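Side-chain contacts in regulator of polyketide synthase expression (Bifidobacterium adolescentis, PDB 3ONQ), which is of unknown function but, carrying a PucR-type helix-turn-helix domain, probably binds DNA to regulate transcription: residues Ser203-Tyr208 with Glu213-Glu218; Tyr186-Gly191 with Ala234-Trp239; Ala136-Arg141 with Asp174-Glu179; Tyr199-Thr204 with Asn224-Arg229. All blocks are in the same frame, centred on the assembly; numbering follows the deposited sequence. Where two conformers were deposited one is given.

Contact 1 of 4, residues Ser203-Tyr208 with Glu213-Glu218; sequences STFLKY and ENTAKE
In the PucR-type helix-turn-helix domain, helix 198-207 packs against helix 212-219, and their facing segments show how two threonines can serve a helix pair through methyl groups as well as through a hydroxyl bonded within its own helix. Thr204 and Thr215 both hold CG2 anti to the backbone N, with chi1 near -58°, and the two methyls meet at 4.1 Å between Thr204 CG2 and Thr215 CG2. Their hydroxyls are engaged elsewhere, Thr204 OG1 with Leu200 O and Thr215 OG1 with Ser211 O, each one turn back along its own helix. The axes of the short segments approach to 8.8 Å at 127°, an oblique crossing, nearer antiparallel than parallel. Thr204 CG2 also touches Glu218 CB at 3.9 Å, the two side chains lying nearly perpendicular. Tyr208, the first residue to leave helix 198-207, directs its CB toward helix 212-219, and Asn214 CB meets Tyr208 CB at 4.1 Å. Phe205 continues inward to Leu230 of helix 223-237, tying this pair to the third helix. No hydrogen bond joins the two segments; Thr215 OG1 comes to 3.1 Å from Phe205 CA and sits at the edge of the Phe205 ring, 3.4 Å from Phe205 CD1.

Contact 2 of 4, residues Tyr186-Gly191 with Ala234-Trp239; sequences YQVLRG and AETTGW. With SO4 (sulfate ion), chain R.
The side chains of Val188 and Thr237 run alongside one another, pointing opposite ways, where helix 175-190 meets the end of helix 223-237, a helix of the PucR-type helix-turn-helix domain. The junction illustrates how a small aliphatic patch can join two helix ends without any hydrogen bond between them. Val188 turns toward the other helix and carries CG1 anti to its backbone N (chi1 168°), which sends that methyl in between two threonines: Val188 CG1 lies 3.8 Å from Thr237 CG2 and equally far from Thr236 CB, and it also touches the backbone carbonyl at Thr236 O. Leu189 also reaches Thr237 CG2, its chain oblique to the threonine, with Leu189 CG 4.1 Å from that methyl. One threonine methyl thus receives both aliphatic residues.

The polar branch of Thr237 is turned to a different task. A chi1 of 67° turns OG1 back over the backbone; it bonds to Ala233 O and, as the acceptor of an ST turn, takes Trp239 N at 3.1 Å from Thr237 OG1, closing the helix as Gly238 leaves it with positive phi. Leu189 continues to Val202 and Leu254, so the patch borders the packing of helices 198-207 and 244-261. On another side of helix 175-190, Tyr186 OH lies over one face of the Arg190 guanidinium, 3.4 Å above its plane. The edge of that group faces a sulfate, probably from the crystallisation liquor and held also by Tyr199 and Arg258: Arg190 NH2 donates to sulfate O2 at 3.2 Å.

Contact 3 of 4, residues Ala136-Arg141 with Asp174-Glu179; sequences ASHALR and DDYARE
With CG anti to the backbone N in His138 (chi1 -170°) and anti to the carbonyl carbon in Tyr176 (chi1 -73°), two rings from different helices are laid flat on one another, a compact example of a face-to-face stack. Their planes are 7° apart and their centroids 3.6 Å. His138 CD2 lies over the centre of the tyrosine ring, 3.4 Å above it, whereas Tyr176 CD1 is displaced toward the rim of the imidazole. Beyond the ring, Tyr176 OH reaches back to His138 CB at 3.6 Å. Arg141 comes to the ring's edge, with Arg141 NE 4.3 Å from Tyr176 CE2. Its NH2 donates to a water that in turn donates to Asp174 OD1. This same carboxylate oxygen accepts from Tyr176 N at 3.0 Å, a capping bond at the start of the helix that carries the stack. An alanine in place of Tyr176 is likely to open a gap beside His138 and set the imidazole free to turn. Leu33 O takes the NH1 of Arg141, and Leu140 packs on helix 21-33 and strand 94-100; the stack therefore joins helix 132-149, seated on the sheet, to the start of helix 175-190.

Contact 4 of 4, residues Tyr199-Thr204 with Asn224-Arg229; sequences YLTVST and NTVRYR. With SO4 (sulfate ion), chain S; SO4 (sulfate ion), chain R.
This is a buried helix-to-helix contact with one polar bond, made between helices 198-207 and 223-237 of the PucR-type helix-turn-helix domain. It exemplifies a threonine that divides its two branches between packing and bonding. Thr201 CG2, anti to the backbone N (chi1 -55°), meets Val226 CG1 at 3.8 Å, and Val226 carries the packing on to Leu212 of helix 212-219. The other branch faces Arg229, whose side chain runs out straight as far as NE and passes Thr201 at about a right angle. Arg229 NH1 donates to Thr201 OG1 at 3.0 Å with an angle of 149°, the hydroxyl lying 21° out of the guanidinium plane. Thr201 OG1 also bonds to Pro197 O, one turn back. At the edge formed by NE and NH2, Arg229 grips a sulfate by two nearly straight bonds, NE to O4 at 2.8 Å and NH2 to O3 at 2.7 Å, while Thr225 CG2 lies over the rim of one face. A leucine in place of Arg229 would probably cost Thr201 OG1 its cross-helix donor and leave the sulfate without this two-pronged grip. The sulfate probably came from the crystallisation liquor, yet such pairing is consistent with a site able to receive an anion, possibly a DNA phosphate.

Overall arrangement
Three of the four contacts gather at one end of the chain. Contacts 1 and 4, centres about 8 Å apart, share helix 198-207 and touch through Thr215 and Val226, so helices 198-207, 212-219 and 223-237 pack as one unit within the helix-turn-helix domain. Contact 2, its centre about 12 Å from that of contact 4, closes a chain loop in which contacts 1 and 4 are nested, and shares helix 223-237 and a sulfate with contact 4. Contact 3 comes earlier in sequence, beside the mixed sheet; its centre lies about 20 Å from that of contact 2. Helix 175-190 serves contacts 2 and 3, contact 3 at its start and contact 2 at its end, and thus links the sheet-bearing part to the putative DNA-binding domain.

Contact 1 of 4, residues Ser203-Tyr208 with Glu213-Glu218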
# COMPACT_ATOMS: atom_id res chain seq x y z
N SER B 203 26.00 -18.54 8.67
CA SER B 203 26.53 -18.20 7.36
C SER B 203 27.81 -18.99 7.09
O SER B 203 28.00 -19.56 6.02
CB SER B 203 26.84 -16.71 7.31
OG SER B 203 27.42 -16.38 6.06
N THR B 204 28.69 -19.01 8.08
CA THR B 204 29.97 -19.67 7.92
C THR B 204 29.76 -21.17 7.79
O THR B 204 30.41 -21.82 6.99
CB THR B 204 30.91 -19.39 9.11
OG1 THR B 204 31.09 -17.98 9.27
CG2 THR B 204 32.24 -20.05 8.90
N PHE B 205 28.83 -21.71 8.56
CA PHE B 205 28.57 -23.14 8.54
C PHE B 205 28.10 -23.59 7.16
O PHE B 205 28.58 -24.58 6.65
CB PHE B 205 27.51 -23.45 9.58
CG PHE B 205 27.10 -24.90 9.65
CD1 PHE B 205 27.90 -25.83 10.27
CD2 PHE B 205 25.90 -25.31 9.11
CE1 PHE B 205 27.51 -27.14 10.33
CE2 PHE B 205 25.52 -26.62 9.19
CZ PHE B 205 26.33 -27.53 9.80
N LEU B 206 27.19 -22.83 6.57
CA LEU B 206 26.68 -23.14 5.24
C LEU B 206 27.74 -23.03 4.15
O LEU B 206 27.83 -23.86 3.28
CB LEU B 206 25.49 -22.24 4.91
CG LEU B 206 24.23 -22.45 5.75
CD1 LEU B 206 23.21 -21.39 5.46
CD2 LEU B 206 23.63 -23.82 5.55
N LYS B 207 28.56 -21.99 4.26
CA LYS B 207 29.61 -21.71 3.31
C LYS B 207 30.63 -22.84 3.29
O LYS B 207 31.15 -23.19 2.25
CB LYS B 207 30.30 -20.40 3.67
CG LYS B 207 31.46 -20.05 2.79
CD LYS B 207 32.04 -18.70 3.16
CE LYS B 207 33.30 -18.41 2.39
NZ LYS B 207 33.76 -17.00 2.55
N TYR B 208 30.90 -23.39 4.45
CA TYR B 208 31.95 -24.37 4.62
C TYR B 208 31.48 -25.81 4.55
O TYR B 208 32.10 -26.69 5.10
CB TYR B 208 32.77 -24.11 5.88
CG TYR B 208 33.73 -22.98 5.68
CD1 TYR B 208 33.33 -21.67 5.79
CD2 TYR B 208 35.05 -23.23 5.33
CE1 TYR B 208 34.20 -20.65 5.59
CE2 TYR B 208 35.93 -22.20 5.14
CZ TYR B 208 35.50 -20.91 5.27
OH TYR B 208 36.37 -19.88 5.06
N GLU B 213 33.29 -29.01 12.20
CA GLU B 213 34.72 -28.86 12.41
C GLU B 213 35.28 -27.68 11.64
O GLU B 213 36.04 -26.88 12.19
CB GLU B 213 35.49 -30.13 12.04
CG GLU B 213 35.40 -31.21 13.10
CD GLU B 213 35.83 -30.69 14.46
OE1 GLU B 213 35.13 -31.00 15.45
OE2 GLU B 213 36.85 -29.97 14.54
N ASN B 214 34.92 -27.57 10.36
CA ASN B 214 35.45 -26.49 9.53
C ASN B 214 34.94 -25.14 9.99
O ASN B 214 35.63 -24.14 9.85
CB ASN B 214 35.13 -26.71 8.05
CG ASN B 214 35.79 -27.96 7.49
OD1 ASN B 214 36.69 -28.53 8.10
ND2 ASN B 214 35.33 -28.38 6.32
N THR B 215 33.72 -25.12 10.54
CA THR B 215 33.13 -23.89 11.03
C THR B 215 33.88 -23.46 12.30
O THR B 215 34.34 -22.33 12.39
CB THR B 215 31.60 -24.04 11.29
OG1 THR B 215 30.94 -24.42 10.08
CG2 THR B 215 31.01 -22.73 11.78
N ALA B 216 34.00 -24.38 13.25
CA ALA B 216 34.84 -24.17 14.44
C ALA B 216 36.23 -23.65 14.09
O ALA B 216 36.71 -22.69 14.69
CB ALA B 216 34.96 -25.46 15.26
N LYS B 217 36.87 -24.28 13.12
CA LYS B 217 38.21 -23.89 12.70
C LYS B 217 38.24 -22.46 12.15
O LYS B 217 39.09 -21.66 12.52
CB LYS B 217 38.73 -24.89 11.66
CG LYS B 217 40.01 -24.48 10.96
CD LYS B 217 40.42 -25.56 9.96
CE LYS B 217 41.70 -25.20 9.20
NZ LYS B 217 41.57 -24.00 8.33
N GLU B 218 37.30 -22.16 11.26
CA GLU B 218 37.17 -20.82 10.68
C GLU B 218 36.92 -19.73 11.72
O GLU B 218 37.47 -18.64 11.62
CB GLU B 218 36.02 -20.80 9.66
CG GLU B 218 36.46 -20.55 8.24
CD GLU B 218 37.26 -19.26 8.10
OE1 GLU B 218 36.65 -18.17 8.04
OE2 GLU B 218 38.50 -19.35 8.06

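Contact 2 of 4, residues Tyr186-Gly191 with Ala234-Trp239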
# COMPACT_ATOMS: atom_id res chain seq x y z
N TYR B 186 16.09 -14.30 7.51
CA TYR B 186 17.32 -13.50 7.46
C TYR B 186 17.40 -12.45 8.56
O TYR B 186 18.38 -12.40 9.30
CB TYR B 186 17.45 -12.84 6.09
CG TYR B 186 18.51 -11.76 6.00
CD1 TYR B 186 19.85 -12.08 5.74
CD2 TYR B 186 18.18 -10.42 6.13
CE1 TYR B 186 20.82 -11.08 5.63
CE2 TYR B 186 19.13 -9.42 6.03
CZ TYR B 186 20.45 -9.75 5.78
OH TYR B 186 21.37 -8.73 5.68
N GLN B 187 16.37 -11.61 8.68
CA GLN B 187 16.39 -10.56 9.68
C GLN B 187 16.32 -11.10 11.11
O GLN B 187 16.89 -10.52 12.03
CB GLN B 187 15.29 -9.52 9.43
CG GLN B 187 15.67 -8.51 8.35
CD GLN B 187 14.74 -7.31 8.33
OE1 GLN B 187 13.55 -7.41 8.65
NE2 GLN B 187 15.28 -6.15 7.95
N VAL B 188 15.64 -12.22 11.31
CA VAL B 188 15.57 -12.83 12.63
C VAL B 188 16.95 -13.36 13.02
O VAL B 188 17.39 -13.19 14.15
CB VAL B 188 14.51 -13.95 12.69
CG1 VAL B 188 14.65 -14.75 13.97
CG2 VAL B 188 13.11 -13.34 12.59
N LEU B 189 17.64 -13.98 12.07
CA LEU B 189 19.00 -14.48 12.30
C LEU B 189 19.92 -13.35 12.73
O LEU B 189 20.73 -13.51 13.64
CB LEU B 189 19.57 -15.12 11.02
CG LEU B 189 19.52 -16.62 10.82
CD1 LEU B 189 20.40 -17.00 9.63
CD2 LEU B 189 20.01 -17.34 12.06
N ARG B 190 19.81 -12.20 12.06
CA ARG B 190 20.65 -11.05 12.37
C ARG B 190 20.36 -10.50 13.76
O ARG B 190 21.28 -10.15 14.49
CB ARG B 190 20.42 -9.95 11.35
CG ARG B 190 20.52 -10.40 9.93
CD ARG B 190 21.92 -10.24 9.43
NE ARG B 190 22.19 -8.86 9.11
CZ ARG B 190 23.30 -8.45 8.51
NH1 ARG B 190 23.49 -7.16 8.26
NH2 ARG B 190 24.24 -9.34 8.18
N GLY B 191 19.08 -10.42 14.12
CA GLY B 191 18.67 -9.90 15.41
C GLY B 191 18.92 -8.40 15.49
O GLY B 191 19.23 -7.77 14.49
N ALA B 234 17.91 -22.40 15.01
CA ALA B 234 16.76 -23.25 14.75
C ALA B 234 15.57 -22.80 15.58
O ALA B 234 14.43 -22.75 15.09
CB ALA B 234 17.09 -24.72 15.04
N GLU B 235 15.82 -22.46 16.84
CA GLU B 235 14.73 -22.05 17.72
C GLU B 235 14.11 -20.74 17.26
O GLU B 235 12.89 -20.58 17.29
CB GLU B 235 15.18 -21.96 19.18
CG GLU B 235 15.64 -23.32 19.72
CD GLU B 235 16.32 -23.24 21.07
OE1 GLU B 235 16.57 -22.11 21.56
OE2 GLU B 235 16.61 -24.32 21.64
N THR B 236 14.94 -19.79 16.84
CA THR B 236 14.43 -18.47 16.49
C THR B 236 13.81 -18.39 15.09
O THR B 236 12.95 -17.55 14.86
CB THR B 236 15.50 -17.38 16.62
OG1 THR B 236 16.54 -17.64 15.67
CG2 THR B 236 16.09 -17.35 18.03
N THR B 237 14.27 -19.23 14.17
CA THR B 237 13.79 -19.13 12.79
C THR B 237 12.93 -20.33 12.38
O THR B 237 12.18 -20.25 11.41
CB THR B 237 14.97 -19.01 11.78
OG1 THR B 237 15.72 -20.23 11.76
CG2 THR B 237 15.88 -17.87 12.15
N GLY B 238 13.04 -21.43 13.11
CA GLY B 238 12.35 -22.65 12.74
C GLY B 238 13.14 -23.49 11.75
O GLY B 238 12.72 -24.57 11.35
N TRP B 239 14.31 -23.00 11.35
CA TRP B 239 15.12 -23.71 10.36
C TRP B 239 16.44 -24.19 10.97
O TRP B 239 17.19 -23.40 11.54
CB TRP B 239 15.37 -22.83 9.13
CG TRP B 239 14.08 -22.35 8.50
CD1 TRP B 239 13.52 -21.12 8.60
CD2 TRP B 239 13.20 -23.13 7.68
NE1 TRP B 239 12.34 -21.07 7.88
CE2 TRP B 239 12.13 -22.29 7.30
CE3 TRP B 239 13.21 -24.46 7.23
CZ2 TRP B 239 11.07 -22.74 6.50
CZ3 TRP B 239 12.17 -24.90 6.42
CH2 TRP B 239 11.11 -24.04 6.07
S SO4 R . 26.98 -10.29 5.54
O1 SO4 R . 27.69 -11.56 5.63
O2 SO4 R . 27.13 -9.53 6.78
O3 SO4 R . 27.52 -9.52 4.42
O4 SO4 R . 25.57 -10.55 5.29

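Contact 3 of 4, residues Ala136-Arg141 with Asp174-Glu179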
# COMPACT_ATOMS: atom_id res chain seq x y z
N ALA B 136 -7.33 -12.60 2.35
CA ALA B 136 -7.92 -13.52 1.39
C ALA B 136 -7.03 -13.64 0.15
O ALA B 136 -6.74 -14.75 -0.31
CB ALA B 136 -9.32 -13.05 1.01
N SER B 137 -6.59 -12.51 -0.38
CA SER B 137 -5.73 -12.53 -1.57
C SER B 137 -4.40 -13.23 -1.24
O SER B 137 -3.90 -14.04 -2.02
CB SER B 137 -5.45 -11.11 -2.06
OG SER B 137 -4.60 -11.13 -3.20
N HIS B 138 -3.85 -12.90 -0.08
CA HIS B 138 -2.64 -13.55 0.42
C HIS B 138 -2.81 -15.08 0.54
O HIS B 138 -1.97 -15.85 0.08
CB HIS B 138 -2.25 -12.96 1.78
CG HIS B 138 -0.90 -13.38 2.26
ND1 HIS B 138 -0.28 -12.81 3.35
CD2 HIS B 138 -0.05 -14.33 1.80
CE1 HIS B 138 0.90 -13.37 3.53
NE2 HIS B 138 1.06 -14.30 2.61
N ALA B 139 -3.90 -15.51 1.17
CA ALA B 139 -4.16 -16.94 1.37
C ALA B 139 -4.26 -17.67 0.04
O ALA B 139 -3.68 -18.74 -0.15
CB ALA B 139 -5.45 -17.14 2.20
N LEU B 140 -5.02 -17.11 -0.90
CA LEU B 140 -5.15 -17.75 -2.20
C LEU B 140 -3.83 -17.79 -2.98
O LEU B 140 -3.51 -18.79 -3.63
CB LEU B 140 -6.25 -17.08 -3.02
CG LEU B 140 -7.66 -17.43 -2.52
CD1 LEU B 140 -8.73 -16.53 -3.16
CD2 LEU B 140 -7.95 -18.88 -2.81
N ARG B 141 -3.05 -16.72 -2.92
CA ARG B 141 -1.81 -16.69 -3.67
C ARG B 141 -0.73 -17.61 -3.05
O ARG B 141 -0.07 -18.35 -3.78
CB ARG B 141 -1.31 -15.26 -3.85
CG ARG B 141 -2.13 -14.49 -4.89
CD ARG B 141 -1.66 -13.06 -5.08
NE ARG B 141 -0.28 -12.95 -5.53
CZ ARG B 141 0.10 -12.93 -6.81
NH1 ARG B 141 -0.81 -13.04 -7.77
NH2 ARG B 141 1.38 -12.81 -7.13
N ASP B 174 7.05 -15.28 -6.25
CA ASP B 174 6.10 -14.97 -5.18
C ASP B 174 6.69 -13.97 -4.18
O ASP B 174 7.51 -14.33 -3.35
CB ASP B 174 5.77 -16.27 -4.44
CG ASP B 174 4.75 -16.07 -3.32
OD1 ASP B 174 4.28 -14.92 -3.14
OD2 ASP B 174 4.42 -17.07 -2.64
N ASP B 175 6.25 -12.72 -4.28
CA ASP B 175 6.70 -11.65 -3.38
C ASP B 175 6.49 -11.96 -1.90
O ASP B 175 7.28 -11.57 -1.05
CB ASP B 175 6.01 -10.33 -3.75
CG ASP B 175 6.74 -9.58 -4.84
OD1 ASP B 175 6.07 -9.02 -5.73
OD2 ASP B 175 7.99 -9.57 -4.82
N TYR B 176 5.40 -12.67 -1.59
CA TYR B 176 5.14 -13.05 -0.21
C TYR B 176 6.29 -13.94 0.31
O TYR B 176 6.73 -13.79 1.45
CB TYR B 176 3.80 -13.79 -0.06
CG TYR B 176 2.57 -12.92 -0.18
CD1 TYR B 176 2.29 -11.94 0.76
CD2 TYR B 176 1.69 -13.08 -1.24
CE1 TYR B 176 1.16 -11.15 0.65
CE2 TYR B 176 0.56 -12.29 -1.37
CZ TYR B 176 0.30 -11.33 -0.42
OH TYR B 176 -0.83 -10.55 -0.55
N ALA B 177 6.78 -14.85 -0.53
CA ALA B 177 7.86 -15.74 -0.10
C ALA B 177 9.17 -14.98 0.03
O ALA B 177 9.93 -15.22 0.97
CB ALA B 177 8.02 -16.91 -1.05
N ARG B 178 9.46 -14.07 -0.90
CA ARG B 178 10.68 -13.29 -0.77
C ARG B 178 10.65 -12.52 0.54
O ARG B 178 11.64 -12.44 1.25
CB ARG B 178 10.82 -12.28 -1.91
CG ARG B 178 11.14 -12.87 -3.26
CD ARG B 178 11.11 -11.77 -4.31
NE ARG B 178 11.28 -12.29 -5.66
CZ ARG B 178 10.62 -11.86 -6.73
NH1 ARG B 178 9.72 -10.89 -6.64
NH2 ARG B 178 10.88 -12.41 -7.91
N GLU B 179 9.50 -11.93 0.84
CA GLU B 179 9.41 -11.06 2.00
C GLU B 179 9.57 -11.87 3.28
O GLU B 179 10.31 -11.46 4.18
CB GLU B 179 8.08 -10.30 2.00
CG GLU B 179 7.94 -9.32 3.17
CD GLU B 179 8.83 -8.09 3.00
OE1 GLU B 179 9.44 -7.91 1.92
OE2 GLU B 179 8.91 -7.30 3.96
O HOH W 1 2.57 -12.96 -4.38
O HOH W 2 4.39 -11.69 -6.35

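Contact 4 of 4, residues Tyr199-Thr204 with Asn224-Arg229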
# COMPACT_ATOMS: atom_id res chain seq x y z
N TYR B 199 24.29 -15.21 13.37
CA TYR B 199 24.26 -15.03 11.92
C TYR B 199 25.59 -15.41 11.26
O TYR B 199 25.62 -16.13 10.27
CB TYR B 199 23.92 -13.58 11.56
CG TYR B 199 23.91 -13.30 10.07
CD1 TYR B 199 22.76 -13.52 9.31
CD2 TYR B 199 25.05 -12.84 9.41
CE1 TYR B 199 22.74 -13.27 7.95
CE2 TYR B 199 25.04 -12.60 8.04
CZ TYR B 199 23.88 -12.81 7.32
OH TYR B 199 23.85 -12.57 5.98
N LEU B 200 26.68 -14.90 11.81
CA LEU B 200 27.99 -15.23 11.27
C LEU B 200 28.21 -16.74 11.29
O LEU B 200 28.76 -17.30 10.34
CB LEU B 200 29.09 -14.53 12.06
CG LEU B 200 30.52 -14.88 11.68
CD1 LEU B 200 30.82 -14.44 10.25
CD2 LEU B 200 31.47 -14.22 12.67
N THR B 201 27.75 -17.39 12.35
CA THR B 201 28.00 -18.83 12.52
C THR B 201 27.20 -19.67 11.54
O THR B 201 27.73 -20.61 10.94
CB THR B 201 27.70 -19.32 13.96
OG1 THR B 201 28.45 -18.54 14.89
CG2 THR B 201 28.10 -20.79 14.11
N VAL B 202 25.93 -19.34 11.36
CA VAL B 202 25.11 -20.02 10.37
C VAL B 202 25.68 -19.79 8.97
O VAL B 202 25.83 -20.71 8.17
CB VAL B 202 23.65 -19.49 10.41
CG1 VAL B 202 22.85 -20.02 9.23
CG2 VAL B 202 22.99 -19.86 11.73
N SER B 203 26.00 -18.54 8.67
CA SER B 203 26.53 -18.20 7.36
C SER B 203 27.81 -18.99 7.09
O SER B 203 28.00 -19.56 6.02
CB SER B 203 26.84 -16.71 7.31
OG SER B 203 27.42 -16.38 6.06
N THR B 204 28.69 -19.01 8.08
CA THR B 204 29.97 -19.67 7.92
C THR B 204 29.76 -21.17 7.79
O THR B 204 30.41 -21.82 6.99
CB THR B 204 30.91 -19.39 9.11
OG1 THR B 204 31.09 -17.98 9.27
CG2 THR B 204 32.24 -20.05 8.90
N ASN B 224 31.34 -27.49 19.86
CA ASN B 224 30.13 -27.40 20.68
C ASN B 224 29.51 -26.02 20.65
O ASN B 224 28.29 -25.87 20.78
CB ASN B 224 30.42 -27.76 22.14
CG ASN B 224 30.70 -29.24 22.33
OD1 ASN B 224 30.42 -30.05 21.44
ND2 ASN B 224 31.23 -29.60 23.50
N THR B 225 30.35 -25.01 20.47
CA THR B 225 29.84 -23.65 20.43
C THR B 225 29.08 -23.41 19.13
O THR B 225 28.01 -22.79 19.13
CB THR B 225 30.97 -22.63 20.64
OG1 THR B 225 31.43 -22.73 21.99
CG2 THR B 225 30.48 -21.22 20.40
N VAL B 226 29.62 -23.92 18.03
CA VAL B 226 28.92 -23.86 16.76
C VAL B 226 27.60 -24.61 16.88
O VAL B 226 26.55 -24.12 16.45
CB VAL B 226 29.73 -24.49 15.62
CG1 VAL B 226 28.91 -24.50 14.33
CG2 VAL B 226 31.04 -23.73 15.43
N ARG B 227 27.65 -25.80 17.48
CA ARG B 227 26.47 -26.63 17.67
C ARG B 227 25.39 -25.85 18.40
O ARG B 227 24.24 -25.80 17.98
CB ARG B 227 26.83 -27.88 18.47
CG ARG B 227 26.39 -29.19 17.85
CD ARG B 227 26.73 -30.37 18.76
NE ARG B 227 28.18 -30.55 18.90
CZ ARG B 227 28.88 -31.47 18.26
NH1 ARG B 227 30.20 -31.56 18.44
NH2 ARG B 227 28.28 -32.32 17.43
N TYR B 228 25.78 -25.22 19.50
CA TYR B 228 24.85 -24.46 20.33
C TYR B 228 24.23 -23.30 19.54
O TYR B 228 23.02 -23.07 19.60
CB TYR B 228 25.57 -23.97 21.59
CG TYR B 228 24.74 -23.10 22.52
CD1 TYR B 228 23.95 -23.67 23.52
CD2 TYR B 228 24.75 -21.71 22.40
CE1 TYR B 228 23.19 -22.88 24.38
CE2 TYR B 228 23.99 -20.91 23.25
CZ TYR B 228 23.22 -21.50 24.23
OH TYR B 228 22.46 -20.71 25.07
N ARG B 229 25.05 -22.56 18.80
CA ARG B 229 24.52 -21.47 17.99
C ARG B 229 23.54 -21.91 16.90
O ARG B 229 22.52 -21.25 16.68
CB ARG B 229 25.64 -20.63 17.37
CG ARG B 229 26.47 -19.90 18.42
CD ARG B 229 27.75 -19.38 17.82
NE ARG B 229 28.58 -18.71 18.81
CZ ARG B 229 29.76 -18.17 18.54
NH1 ARG B 229 30.26 -18.23 17.30
NH2 ARG B 229 30.45 -17.57 19.51
S SO4 S . 27.93 -17.65 22.29
O1 SO4 S . 28.00 -18.27 23.61
O2 SO4 S . 27.06 -16.48 22.34
O3 SO4 S . 29.28 -17.25 21.90
O4 SO4 S . 27.39 -18.62 21.34
S SO4 R . 26.98 -10.29 5.54
O1 SO4 R . 27.69 -11.56 5.63
O2 SO4 R . 27.13 -9.53 6.78
O3 SO4 R . 27.52 -9.52 4.42
O4 SO4 R . 25.57 -10.55 5.29